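Flagellar hook-associated protein (PDB 4UT1) probably serves as a structural component of the bacterial flagellum, at the junction between hook and filament. Local coordinates at residues R137-A148 against F434-I444; V312-N322 against G333-A341. All blocks are in the same frame, centred on the assembly; numbering follows the deposited sequence.

Contact 1 (R137-A148 against F434-I444); sequences RQTAMSNAQTLA and FSLATANGSAI. With EDO (1,2-ethanediol), chain C; EDO (1,2-ethanediol), chain H.
Apolar packing with a polar grip at one end joins residues 137-148, near the start of the long helix 134-193, to the largely irregular segment 434-444. The CA pairs nearest each other run from R137 with G441 to A148 with S435, so the segment travels antiparallel to the helix.

At the polar end, the NH1 of R137 donates to two carbonyls, G441 O at 2.9 Å and I444 O at 2.8 Å. The G441 oxygen lies near the guanidinium plane. The other bond meets an in-plane lone pair of I444 O. The NE of R137 is bonded to A131 O, which further fixes the rotation of the group.

M141 bends at chi2 (-65°), bringing its methyl into the loop: CE lies a tight 3.0 Å from N440 O and touches I444 CG1 at 3.8 Å. The loop folds through an ST turn, with T438 OG1 accepting from N440 N, and an Asx turn, with N440 OD1 accepting from S442 N.

Farther along, the branches of L436 divide the work. CD2 meets Q145 CG at 3.4 Å, the two side chains crossing at about a right angle, while CD1 reaches A148 CB at 3.6 Å. F434 brings ring atom CD1 to 3.8 Å from A148 CB, which lies in the ring plane at its edge.

Strand 435-436 pairs with strand 337-338, making this a helix covered by a two-stranded antiparallel ribbon and the turns that follow it, on the helical body from which the FlgK beta domains are inserted.

Contact 2 (V312-N322 against G333-A341); sequences VSFASQVNAQN and GGSLFAVGA
F314 thrusts the edge of its ring into the face of F337, an edge-to-face pair with centroids 4.8 Å apart and planes at 68°. The evidence is in single atoms: F314 CE1 stands over the centre of the F337 ring and comes within 3.5 Å of its CE2. CG of F314 is anti to the backbone N (chi1 167°), which swings the ring from the helix flank to the strand. V318 borders both rings, its CG2 lying over one face of F314 and its CG1 meeting F337 in plane, 3.8 Å from CD2. The small A315 leaves a shallow dip in the helix surface, which F337 CB fills at 3.8 Å from A315 CB, with V339 flanking the same methyl.

A second dip lies between V318 and N322, one helical turn apart. L336 fills it with CD1, 3.9 Å from V318 CG1; the same methyl also touches CG and OD1 of N322, the two side chains crossing at about a right angle.

Helix 287-322, part of the FlgK helical domain, ends here; the chain turns back and runs antiparallel along it from G333 into strand 337-338, one half of a two-stranded antiparallel sheet. The amide of N319 grips both backbone polar atoms of F337: OD1 accepts from F337 N at 3.0 Å, on an in-plane lone pair, while ND2 donates to F337 O at 2.8 Å from above the carbonyl plane. OD1 also takes the N-H of L336, tilted from the carbonyl plane, so three bonds fix the rotation of this amide. Near the helix end, N322 ND2 donates almost straight to G334 O at 2.8 Å (170° at the hydrogen), and A443 O is a second acceptor for the same nitrogen.

How the contacts relate
Each contact packs a helix against a mostly irregular segment that contains one strand of the same two-stranded antiparallel sheet, 435-436 in contact 1 and 337-338 in contact 2; their centres lie 12 Å apart. Backbone pairing of A437 with L336 and S435 with A338 joins them, and L147 packs on F314. Contact 1 is buried, with 9 of 15 touching residues buried, and contact 2 partly buried, with 7 of 12. Contact 1 closes a loop of 285 residues and draws its polar grip from a guanidinium; contact 2, nested inside it and spanning ten, uses asparagine amides and an aromatic pair. The ring of F434 from contact 1 meets that of F337 from contact 2, their planes at about 30°.

Contact 1 (R137-A148 against F434-I444)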
ATOM      1  N   ARG A 137     -20.761  13.318  17.555  1.00 15.19           N
ATOM      2  CA  ARG A 137     -19.958  12.101  17.607  1.00 15.90           C
ATOM      3  C   ARG A 137     -20.603  11.041  16.728  1.00 16.47           C
ATOM      4  O   ARG A 137     -19.919  10.305  16.018  1.00 15.33           O
ATOM      5  CB  ARG A 137     -19.803  11.613  19.045  1.00 14.01           C
ATOM      6  CG  ARG A 137     -18.782  12.461  19.839  1.00 14.41           C
ATOM      7  CD  ARG A 137     -18.901  12.304  21.333  1.00 19.02           C
ATOM      8  NE  ARG A 137     -17.845  13.055  22.018  1.00 14.46           N
ATOM      9  CZ  ARG A 137     -16.678  12.530  22.376  1.00 17.84           C
ATOM     10  NH1 ARG A 137     -16.413  11.254  22.099  1.00 14.65           N
ATOM     11  NH2 ARG A 137     -15.770  13.279  22.992  1.00 14.79           N
ATOM     12  N   GLN A 138     -21.924  10.985  16.748  1.00 16.66           N
ATOM     13  CA  GLN A 138     -22.638  10.047  15.885  1.00 15.90           C
ATOM     14  C   GLN A 138     -22.404  10.357  14.402  1.00 17.84           C
ATOM     15  O   GLN A 138     -22.218   9.449  13.585  1.00 17.50           O
ATOM     16  CB  GLN A 138     -24.132  10.062  16.190  1.00 21.16           C
ATOM     17  CG  GLN A 138     -24.846   8.898  15.539  1.00 23.95           C
ATOM     18  CD  GLN A 138     -24.139   7.587  15.830  1.00 30.32           C
ATOM     19  OE1 GLN A 138     -24.075   7.143  16.982  1.00 37.12           O
ATOM     20  NE2 GLN A 138     -23.571   6.976  14.793  1.00 31.36           N
ATOM     21  N   THR A 139     -22.413  11.639  14.059  1.00 14.24           N
ATOM     22  CA  THR A 139     -22.152  12.061  12.686  1.00 14.25           C
ATOM     23  C   THR A 139     -20.745  11.663  12.254  1.00 16.82           C
ATOM     24  O   THR A 139     -20.550  11.133  11.153  1.00 15.70           O
ATOM     25  CB  THR A 139     -22.342  13.564  12.522  1.00 17.33           C
ATOM     26  OG1 THR A 139     -23.731  13.877  12.690  1.00 17.69           O
ATOM     27  CG2 THR A 139     -21.893  14.034  11.144  1.00 17.20           C
ATOM     28  N   ALA A 140     -19.772  11.901  13.126  1.00 13.45           N
ATOM     29  CA  ALA A 140     -18.398  11.484  12.861  1.00 14.56           C
ATOM     30  C   ALA A 140     -18.304   9.988  12.563  1.00 14.82           C
ATOM     31  O   ALA A 140     -17.566   9.565  11.673  1.00 12.90           O
ATOM     32  CB  ALA A 140     -17.496  11.841  14.043  1.00 14.32           C
ATOM     33  N   MET A 141     -19.026   9.182  13.329  1.00 13.41           N
ATOM     34  CA  MET A 141     -18.994   7.736  13.111  1.00 11.03           C
ATOM     35  C   MET A 141     -19.675   7.342  11.792  1.00 17.52           C
ATOM     36  O   MET A 141     -19.260   6.372  11.137  1.00 13.67           O
ATOM     37  CB  MET A 141     -19.644   7.014  14.297  1.00 13.96           C
ATOM     38  CG  MET A 141     -18.805   7.055  15.569  1.00 17.59           C
ATOM     39  SD  MET A 141     -17.259   6.128  15.310  1.00 24.09           S
ATOM     40  CE  MET A 141     -16.544   6.209  16.937  1.00 19.89           C
ATOM     41  N   SER A 142     -20.710   8.083  11.395  1.00 16.72           N
ATOM     42  CA  SER A 142     -21.360   7.837  10.108  1.00 19.57           C
ATOM     43  C   SER A 142     -20.405   8.130   8.958  1.00 17.01           C
ATOM     44  O   SER A 142     -20.368   7.378   7.985  1.00 14.10           O
ATOM     45  CB  SER A 142     -22.638   8.664   9.957  1.00 20.52           C
ATOM     46  OG  SER A 142     -23.617   8.207  10.869  1.00 25.94           O
ATOM     47  N   ASN A 143     -19.629   9.206   9.093  1.00 16.59           N
ATOM     48  CA  ASN A 143     -18.560   9.539   8.149  1.00 16.20           C
ATOM     49  C   ASN A 143     -17.531   8.415   8.039  1.00 14.74           C
ATOM     50  O   ASN A 143     -17.072   8.081   6.934  1.00 12.72           O
ATOM     51  CB  ASN A 143     -17.857  10.845   8.567  1.00 12.40           C
ATOM     52  CG  ASN A 143     -18.756  12.049   8.440  1.00 16.61           C
ATOM     53  OD1 ASN A 143     -19.691  12.049   7.648  1.00 17.91           O
ATOM     54  ND2 ASN A 143     -18.488  13.082   9.229  1.00 16.66           N
ATOM     55  N   ALA A 144     -17.162   7.854   9.190  1.00 14.31           N
ATOM     56  CA  ALA A 144     -16.252   6.702   9.239  1.00 12.25           C
ATOM     57  C   ALA A 144     -16.861   5.515   8.496  1.00 14.71           C
ATOM     58  O   ALA A 144     -16.177   4.820   7.743  1.00 12.62           O
ATOM     59  CB  ALA A 144     -15.950   6.322  10.673  1.00 11.55           C
ATOM     60  N   GLN A 145     -18.151   5.282   8.712  1.00 13.14           N
ATOM     61  CA  GLN A 145     -18.807   4.125   8.098  1.00 14.05           C
ATOM     62  C   GLN A 145     -18.896   4.285   6.588  1.00 15.09           C
ATOM     63  O   GLN A 145     -18.741   3.317   5.839  1.00 17.16           O
ATOM     64  CB  GLN A 145     -20.197   3.906   8.710  1.00 18.97           C
ATOM     65  CG  GLN A 145     -20.117   3.340  10.138  1.00 19.69           C
ATOM     66  CD  GLN A 145     -21.445   3.326  10.873  1.00 29.67           C
ATOM     67  OE1 GLN A 145     -22.359   4.086  10.551  1.00 35.60           O
ATOM     68  NE2 GLN A 145     -21.555   2.456  11.878  1.00 35.19           N
ATOM     69  N   THR A 146     -19.135   5.512   6.150  1.00 15.01           N
ATOM     70  CA  THR A 146     -19.155   5.859   4.738  1.00 16.43           C
ATOM     71  C   THR A 146     -17.815   5.579   4.071  1.00 17.44           C
ATOM     72  O   THR A 146     -17.743   4.945   3.008  1.00 15.79           O
ATOM     73  CB  THR A 146     -19.543   7.332   4.564  1.00 15.21           C
ATOM     74  OG1 THR A 146     -20.941   7.466   4.841  1.00 19.21           O
ATOM     75  CG2 THR A 146     -19.263   7.824   3.152  1.00 17.10           C
ATOM     76  N   LEU A 147     -16.748   6.023   4.722  1.00 13.32           N
ATOM     77  CA  LEU A 147     -15.411   5.756   4.233  1.00 10.62           C
ATOM     78  C   LEU A 147     -15.118   4.258   4.187  1.00 10.50           C
ATOM     79  O   LEU A 147     -14.581   3.750   3.198  1.00 10.67           O
ATOM     80  CB  LEU A 147     -14.381   6.478   5.121  1.00 10.11           C
ATOM     81  CG  LEU A 147     -12.921   6.145   4.832  1.00 11.91           C
ATOM     82  CD1 LEU A 147     -12.534   6.576   3.436  1.00 11.88           C
ATOM     83  CD2 LEU A 147     -12.031   6.843   5.882  1.00 13.02           C
ATOM     84  N   ALA A 148     -15.483   3.543   5.246  1.00 12.75           N
ATOM     85  CA  ALA A 148     -15.192   2.108   5.315  1.00 12.39           C
ATOM     86  C   ALA A 148     -15.936   1.375   4.213  1.00 13.18           C
ATOM     87  O   ALA A 148     -15.405   0.461   3.581  1.00 12.04           O
ATOM     88  CB  ALA A 148     -15.576   1.539   6.681  1.00 10.69           C
ATOM     89  N   PHE A 434     -10.572  -3.555   6.145  1.00 12.13           N
ATOM     90  CA  PHE A 434     -10.757  -2.213   6.714  1.00 13.18           C
ATOM     91  C   PHE A 434     -12.074  -2.107   7.471  1.00 14.25           C
ATOM     92  O   PHE A 434     -13.137  -2.384   6.919  1.00 13.65           O
ATOM     93  CB  PHE A 434     -10.715  -1.135   5.619  1.00  9.13           C
ATOM     94  CG  PHE A 434     -10.669   0.266   6.166  1.00 13.52           C
ATOM     95  CD1 PHE A 434     -11.841   0.957   6.458  1.00 14.45           C
ATOM     96  CD2 PHE A 434      -9.455   0.885   6.402  1.00 12.47           C
ATOM     97  CE1 PHE A 434     -11.796   2.258   6.997  1.00 12.45           C
ATOM     98  CE2 PHE A 434      -9.407   2.181   6.929  1.00 10.38           C
ATOM     99  CZ  PHE A 434     -10.587   2.862   7.213  1.00 10.85           C
ATOM    100  N   SER A 435     -12.021  -1.687   8.732  1.00 13.45           N
ATOM    101  CA  SER A 435     -13.260  -1.503   9.478  1.00 17.30           C
ATOM    102  C   SER A 435     -13.118  -0.545  10.637  1.00 15.95           C
ATOM    103  O   SER A 435     -12.018  -0.215  11.051  1.00 12.97           O
ATOM    104  CB  SER A 435     -13.767  -2.830  10.017  1.00 23.40           C
ATOM    105  OG  SER A 435     -12.783  -3.444  10.801  1.00 21.17           O
ATOM    106  N   LEU A 436     -14.260  -0.122  11.154  1.00 14.30           N
ATOM    107  CA  LEU A 436     -14.290   0.649  12.379  1.00 14.57           C
ATOM    108  C   LEU A 436     -13.970  -0.308  13.511  1.00 16.96           C
ATOM    109  O   LEU A 436     -14.571  -1.380  13.605  1.00 14.75           O
ATOM    110  CB  LEU A 436     -15.667   1.316  12.564  1.00 13.39           C
ATOM    111  CG  LEU A 436     -15.984   2.553  11.721  1.00 15.37           C
ATOM    112  CD1 LEU A 436     -16.000   2.255  10.219  1.00 13.15           C
ATOM    113  CD2 LEU A 436     -17.328   3.182  12.151  1.00 17.55           C
ATOM    114  N   ALA A 437     -12.992   0.036  14.347  1.00 12.27           N
ATOM    115  CA  ALA A 437     -12.722  -0.772  15.526  1.00 12.97           C
ATOM    116  C   ALA A 437     -13.893  -0.684  16.498  1.00 20.41           C
ATOM    117  O   ALA A 437     -14.173  -1.630  17.236  1.00 20.46           O
ATOM    118  CB  ALA A 437     -11.440  -0.329  16.191  1.00 14.25           C
ATOM    119  N   THR A 438     -14.562   0.468  16.494  1.00 15.94           N
ATOM    120  CA  THR A 438     -15.780   0.682  17.263  1.00 16.06           C
ATOM    121  C   THR A 438     -16.630   1.727  16.545  1.00 19.04           C
ATOM    122  O   THR A 438     -16.095   2.598  15.850  1.00 16.77           O
ATOM    123  CB  THR A 438     -15.483   1.141  18.707  1.00 19.14           C
ATOM    124  OG1 THR A 438     -16.717   1.380  19.396  1.00 22.16           O
ATOM    125  CG2 THR A 438     -14.663   2.422  18.707  1.00 16.90           C
ATOM    126  N   ALA A 439     -17.949   1.627  16.692  1.00 16.68           N
ATOM    127  CA  ALA A 439     -18.853   2.601  16.095  1.00 17.54           C
ATOM    128  C   ALA A 439     -19.505   3.466  17.168  1.00 17.84           C
ATOM    129  O   ALA A 439     -20.423   4.248  16.884  1.00 16.06           O
ATOM    130  CB  ALA A 439     -19.926   1.898  15.251  1.00 22.14           C
ATOM    131  N   ASN A 440     -19.033   3.301  18.399  1.00 17.11           N
ATOM    132  CA  ASN A 440     -19.519   4.063  19.543  1.00 20.33           C
ATOM    133  C   ASN A 440     -18.862   5.436  19.552  1.00 21.62           C
ATOM    134  O   ASN A 440     -17.638   5.550  19.658  1.00 18.01           O
ATOM    135  CB  ASN A 440     -19.236   3.304  20.846  1.00 22.24           C
ATOM    136  CG  ASN A 440     -19.884   3.945  22.072  1.00 27.96           C
ATOM    137  OD1 ASN A 440     -20.515   5.001  21.989  1.00 28.08           O
ATOM    138  ND2 ASN A 440     -19.728   3.292  23.227  1.00 27.96           N
ATOM    139  N   GLY A 441     -19.684   6.477  19.432  1.00 19.59           N
ATOM    140  CA  GLY A 441     -19.190   7.833  19.303  1.00 19.55           C
ATOM    141  C   GLY A 441     -18.417   8.317  20.512  1.00 18.90           C
ATOM    142  O   GLY A 441     -17.597   9.234  20.402  1.00 15.31           O
ATOM    143  N   SER A 442     -18.665   7.687  21.659  1.00 16.13           N
ATOM    144  CA  SER A 442     -17.966   8.031  22.895  1.00 20.47           C
ATOM    145  C   SER A 442     -16.490   7.628  22.857  1.00 17.93           C
ATOM    146  O   SER A 442     -15.680   8.129  23.649  1.00 16.08           O
ATOM    147  CB  SER A 442     -18.655   7.370  24.095  1.00 22.43           C
ATOM    148  OG  SER A 442     -19.984   7.863  24.238  1.00 28.22           O
ATOM    149  N   ALA A 443     -16.141   6.722  21.947  1.00 17.30           N
ATOM    150  CA  ALA A 443     -14.757   6.257  21.851  1.00 15.33           C
ATOM    151  C   ALA A 443     -13.823   7.291  21.224  1.00 14.85           C
ATOM    152  O   ALA A 443     -12.601   7.153  21.304  1.00 13.43           O
ATOM    153  CB  ALA A 443     -14.689   4.940  21.055  1.00 15.26           C
ATOM    154  N   ILE A 444     -14.384   8.304  20.572  1.00 14.56           N
ATOM    155  CA  ILE A 444     -13.558   9.383  20.044  1.00 14.01           C
ATOM    156  C   ILE A 444     -12.961  10.156  21.231  1.00 12.05           C
ATOM    157  O   ILE A 444     -13.687  10.667  22.077  1.00 13.89           O
ATOM    158  CB  ILE A 444     -14.365  10.317  19.118  1.00 14.65           C
ATOM    159  CG1 ILE A 444     -14.888   9.530  17.911  1.00 16.71           C
ATOM    160  CG2 ILE A 444     -13.509  11.496  18.645  1.00 13.43           C
ATOM    161  CD1 ILE A 444     -15.947  10.257  17.124  1.00 14.06           C
TER
HETATM  162  C1  EDO C1629     -20.781  11.102   4.519  1.00 28.99           C
HETATM  163  O1  EDO C1629     -21.123  10.521   5.787  1.00 27.51           O
HETATM  164  C2  EDO C1629     -19.377  11.703   4.591  1.00 24.20           C
HETATM  165  O2  EDO C1629     -18.501  11.132   3.604  1.00 18.48           O
HETATM  166  C1  EDO H1634     -19.578  16.235   8.572  1.00 19.46           C
HETATM  167  O1  EDO H1634     -19.614  15.468   9.770  1.00 24.15           O
HETATM  168  C2  EDO H1634     -18.157  16.468   8.104  1.00 21.41           C
HETATM  169  O2  EDO H1634     -18.189  16.620   6.686  1.00 25.50           O
HETATM  170  O   HOH W   1     -13.550  12.896  24.685  1.00 19.36           O
HETATM  171  O   HOH W   2     -22.383   6.927  18.785  1.00 28.82           O

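Contact 2 (V312-N322 against G333-A341)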
ATOM      1  N   VAL A 312      -4.127   2.029   5.146  1.00 10.86           N
ATOM      2  CA  VAL A 312      -3.240   1.732   6.250  1.00 11.68           C
ATOM      3  C   VAL A 312      -2.762   3.029   6.895  1.00 10.98           C
ATOM      4  O   VAL A 312      -2.805   3.167   8.098  1.00 10.63           O
ATOM      5  CB  VAL A 312      -2.023   0.896   5.817  1.00 11.66           C
ATOM      6  CG1 VAL A 312      -0.991   0.829   6.947  1.00  8.69           C
ATOM      7  CG2 VAL A 312      -2.450  -0.503   5.401  1.00  9.58           C
ATOM      8  N   SER A 313      -2.308   3.972   6.085  1.00 10.91           N
ATOM      9  CA  SER A 313      -1.804   5.216   6.633  1.00 14.60           C
ATOM     10  C   SER A 313      -2.910   5.964   7.373  1.00 14.51           C
ATOM     11  O   SER A 313      -2.677   6.503   8.440  1.00 13.28           O
ATOM     12  CB  SER A 313      -1.215   6.102   5.535  1.00 16.84           C
ATOM     13  OG  SER A 313      -0.665   7.275   6.109  1.00 17.41           O
ATOM     14  N   PHE A 314      -4.111   6.003   6.793  1.00 12.18           N
ATOM     15  CA  PHE A 314      -5.245   6.657   7.440  1.00 12.98           C
ATOM     16  C   PHE A 314      -5.550   6.033   8.806  1.00 12.29           C
ATOM     17  O   PHE A 314      -5.615   6.725   9.811  1.00 11.60           O
ATOM     18  CB  PHE A 314      -6.494   6.595   6.536  1.00 11.15           C
ATOM     19  CG  PHE A 314      -7.778   6.954   7.244  1.00 11.54           C
ATOM     20  CD1 PHE A 314      -8.515   5.984   7.914  1.00 11.37           C
ATOM     21  CD2 PHE A 314      -8.252   8.263   7.241  1.00 12.11           C
ATOM     22  CE1 PHE A 314      -9.693   6.309   8.561  1.00 12.66           C
ATOM     23  CE2 PHE A 314      -9.440   8.593   7.885  1.00 11.19           C
ATOM     24  CZ  PHE A 314     -10.156   7.619   8.551  1.00 10.92           C
ATOM     25  N   ALA A 315      -5.748   4.720   8.829  1.00 11.05           N
ATOM     26  CA  ALA A 315      -6.038   4.014  10.071  1.00 10.62           C
ATOM     27  C   ALA A 315      -4.934   4.224  11.111  1.00 14.01           C
ATOM     28  O   ALA A 315      -5.220   4.508  12.270  1.00 10.99           O
ATOM     29  CB  ALA A 315      -6.242   2.524   9.798  1.00 14.03           C
ATOM     30  N   SER A 316      -3.681   4.103  10.687  1.00 11.50           N
ATOM     31  CA  SER A 316      -2.564   4.214  11.604  1.00 10.43           C
ATOM     32  C   SER A 316      -2.495   5.611  12.222  1.00 12.00           C
ATOM     33  O   SER A 316      -2.309   5.754  13.424  1.00 12.05           O
ATOM     34  CB  SER A 316      -1.250   3.886  10.896  1.00 14.62           C
ATOM     35  OG  SER A 316      -1.190   2.506  10.563  1.00 16.18           O
ATOM     36  N   GLN A 317      -2.630   6.630  11.387  1.00 11.12           N
ATOM     37  CA  GLN A 317      -2.605   8.013  11.874  1.00 10.86           C
ATOM     38  C   GLN A 317      -3.737   8.341  12.829  1.00 13.24           C
ATOM     39  O   GLN A 317      -3.535   9.030  13.830  1.00 12.03           O
ATOM     40  CB  GLN A 317      -2.663   8.996  10.716  1.00 11.15           C
ATOM     41  CG  GLN A 317      -1.391   9.115   9.939  1.00 18.70           C
ATOM     42  CD  GLN A 317      -1.514  10.151   8.854  1.00 21.36           C
ATOM     43  OE1 GLN A 317      -1.396  11.345   9.114  1.00 23.14           O
ATOM     44  NE2 GLN A 317      -1.790   9.707   7.635  1.00 21.39           N
ATOM     45  N   VAL A 318      -4.934   7.885  12.507  1.00 11.56           N
ATOM     46  CA  VAL A 318      -6.094   8.202  13.316  1.00 10.91           C
ATOM     47  C   VAL A 318      -5.973   7.464  14.643  1.00 12.47           C
ATOM     48  O   VAL A 318      -6.161   8.048  15.712  1.00 11.41           O
ATOM     49  CB  VAL A 318      -7.415   7.841  12.574  1.00 10.74           C
ATOM     50  CG1 VAL A 318      -8.593   7.792  13.535  1.00 12.56           C
ATOM     51  CG2 VAL A 318      -7.661   8.845  11.458  1.00  7.92           C
ATOM     52  N   ASN A 319      -5.589   6.194  14.572  1.00  9.23           N
ATOM     53  CA  ASN A 319      -5.406   5.386  15.770  1.00 11.49           C
ATOM     54  C   ASN A 319      -4.356   5.995  16.692  1.00 11.65           C
ATOM     55  O   ASN A 319      -4.554   6.047  17.902  1.00 13.00           O
ATOM     56  CB  ASN A 319      -5.007   3.946  15.415  1.00 11.27           C
ATOM     57  CG  ASN A 319      -6.159   3.157  14.824  1.00 11.92           C
ATOM     58  OD1 ASN A 319      -7.304   3.572  14.923  1.00 12.48           O
ATOM     59  ND2 ASN A 319      -5.857   2.013  14.203  1.00 15.26           N
ATOM     60  N   ALA A 320      -3.258   6.468  16.113  1.00 10.93           N
ATOM     61  CA  ALA A 320      -2.152   7.002  16.912  1.00 11.11           C
ATOM     62  C   ALA A 320      -2.562   8.294  17.602  1.00 13.65           C
ATOM     63  O   ALA A 320      -2.198   8.531  18.769  1.00 12.35           O
ATOM     64  CB  ALA A 320      -0.914   7.245  16.035  1.00 10.84           C
ATOM     65  N   GLN A 321      -3.306   9.130  16.882  1.00 11.05           N
ATOM     66  CA  GLN A 321      -3.752  10.407  17.440  1.00 13.89           C
ATOM     67  C   GLN A 321      -4.868  10.206  18.466  1.00 14.41           C
ATOM     68  O   GLN A 321      -4.922  10.913  19.461  1.00 12.78           O
ATOM     69  CB  GLN A 321      -4.222  11.365  16.334  1.00 13.96           C
ATOM     70  CG  GLN A 321      -4.383  12.825  16.787  1.00 13.38           C
ATOM     71  CD  GLN A 321      -3.084  13.421  17.345  1.00 19.38           C
ATOM     72  OE1 GLN A 321      -2.036  13.342  16.711  1.00 21.92           O
ATOM     73  NE2 GLN A 321      -3.158  14.016  18.534  1.00 18.41           N
ATOM     74  N   ASN A 322      -5.764   9.255  18.235  1.00 10.07           N
ATOM     75  CA  ASN A 322      -6.800   9.008  19.229  1.00 10.37           C
ATOM     76  C   ASN A 322      -6.212   8.521  20.560  1.00 13.92           C
ATOM     77  O   ASN A 322      -6.697   8.896  21.642  1.00 14.00           O
ATOM     78  CB  ASN A 322      -7.845   8.022  18.693  1.00 11.88           C
ATOM     79  CG  ASN A 322      -9.179   8.194  19.369  1.00 12.65           C
ATOM     80  OD1 ASN A 322      -9.754   9.292  19.357  1.00 11.56           O
ATOM     81  ND2 ASN A 322      -9.680   7.126  19.981  1.00 11.84           N
ATOM     82  N   GLY A 333      -7.722   7.150  24.727  1.00 16.30           N
ATOM     83  CA  GLY A 333      -8.407   6.743  23.516  1.00 15.13           C
ATOM     84  C   GLY A 333      -7.818   5.444  23.007  1.00 14.52           C
ATOM     85  O   GLY A 333      -6.636   5.169  23.215  1.00 15.40           O
ATOM     86  N   GLY A 334      -8.652   4.634  22.371  1.00 15.25           N
ATOM     87  CA  GLY A 334      -8.190   3.412  21.736  1.00 17.75           C
ATOM     88  C   GLY A 334      -8.252   3.529  20.227  1.00 14.53           C
ATOM     89  O   GLY A 334      -8.435   4.613  19.678  1.00 14.75           O
ATOM     90  N   SER A 335      -8.116   2.407  19.532  1.00 12.22           N
ATOM     91  CA  SER A 335      -8.206   2.445  18.078  1.00 15.03           C
ATOM     92  C   SER A 335      -9.613   2.811  17.614  1.00 12.20           C
ATOM     93  O   SER A 335     -10.590   2.428  18.240  1.00 13.44           O
ATOM     94  CB  SER A 335      -7.788   1.096  17.493  1.00 13.17           C
ATOM     95  OG  SER A 335      -6.396   0.933  17.682  1.00 19.79           O
ATOM     96  N   LEU A 336      -9.696   3.563  16.521  1.00 11.51           N
ATOM     97  CA  LEU A 336     -10.972   3.825  15.840  1.00 11.52           C
ATOM     98  C   LEU A 336     -11.106   2.979  14.565  1.00 12.10           C
ATOM     99  O   LEU A 336     -12.205   2.756  14.077  1.00 11.46           O
ATOM    100  CB  LEU A 336     -11.108   5.314  15.504  1.00 10.76           C
ATOM    101  CG  LEU A 336     -11.126   6.237  16.725  1.00 13.25           C
ATOM    102  CD1 LEU A 336     -11.294   7.680  16.296  1.00  9.39           C
ATOM    103  CD2 LEU A 336     -12.239   5.835  17.689  1.00 16.12           C
ATOM    104  N   PHE A 337      -9.980   2.505  14.034  1.00 11.65           N
ATOM    105  CA  PHE A 337      -9.983   1.697  12.816  1.00 12.38           C
ATOM    106  C   PHE A 337      -9.053   0.493  12.927  1.00 11.33           C
ATOM    107  O   PHE A 337      -8.117   0.493  13.716  1.00 14.56           O
ATOM    108  CB  PHE A 337      -9.585   2.556  11.611  1.00 13.27           C
ATOM    109  CG  PHE A 337     -10.554   3.652  11.323  1.00 12.44           C
ATOM    110  CD1 PHE A 337     -11.672   3.408  10.557  1.00 11.58           C
ATOM    111  CD2 PHE A 337     -10.380   4.923  11.871  1.00 14.84           C
ATOM    112  CE1 PHE A 337     -12.596   4.403  10.317  1.00 13.48           C
ATOM    113  CE2 PHE A 337     -11.296   5.929  11.618  1.00 13.78           C
ATOM    114  CZ  PHE A 337     -12.406   5.666  10.832  1.00 12.22           C
ATOM    115  N   ALA A 338      -9.328  -0.538  12.127  1.00 14.28           N
ATOM    116  CA  ALA A 338      -8.486  -1.718  12.083  1.00 17.14           C
ATOM    117  C   ALA A 338      -8.321  -2.209  10.643  1.00 17.50           C
ATOM    118  O   ALA A 338      -9.191  -1.999   9.804  1.00 14.74           O
ATOM    119  CB  ALA A 338      -9.070  -2.823  12.969  1.00 14.01           C
ATOM    120  N   VAL A 339      -7.184  -2.836  10.364  1.00 17.83           N
ATOM    121  CA  VAL A 339      -6.935  -3.463   9.073  1.00 22.59           C
ATOM    122  C   VAL A 339      -6.223  -4.803   9.280  1.00 16.93           C
ATOM    123  O   VAL A 339      -5.579  -5.015  10.313  1.00 23.64           O
ATOM    124  CB  VAL A 339      -6.071  -2.573   8.151  1.00 20.40           C
ATOM    125  CG1 VAL A 339      -6.706  -1.213   7.969  1.00 18.17           C
ATOM    126  CG2 VAL A 339      -4.669  -2.439   8.725  1.00 22.02           C
ATOM    127  N   GLY A 340      -6.325  -5.698   8.302  1.00 25.56           N
ATOM    128  CA  GLY A 340      -5.636  -6.973   8.384  1.00 24.74           C
ATOM    129  C   GLY A 340      -4.142  -6.805   8.181  1.00 32.65           C
ATOM    130  O   GLY A 340      -3.690  -5.754   7.720  1.00 31.22           O
ATOM    131  N   ALA A 341      -3.369  -7.832   8.522  1.00 28.57           N
ATOM    132  CA  ALA A 341      -1.919  -7.735   8.422  1.00 32.16           C
ATOM    133  C   ALA A 341      -1.472  -7.967   6.985  1.00 26.56           C
ATOM    134  O   ALA A 341      -2.254  -8.410   6.147  1.00 25.49           O
ATOM    135  CB  ALA A 341      -1.233  -8.730   9.370  1.00 30.37           C
TER
HETATM  136  O   HOH W   3      -4.665   3.329  19.061  1.00 24.77           O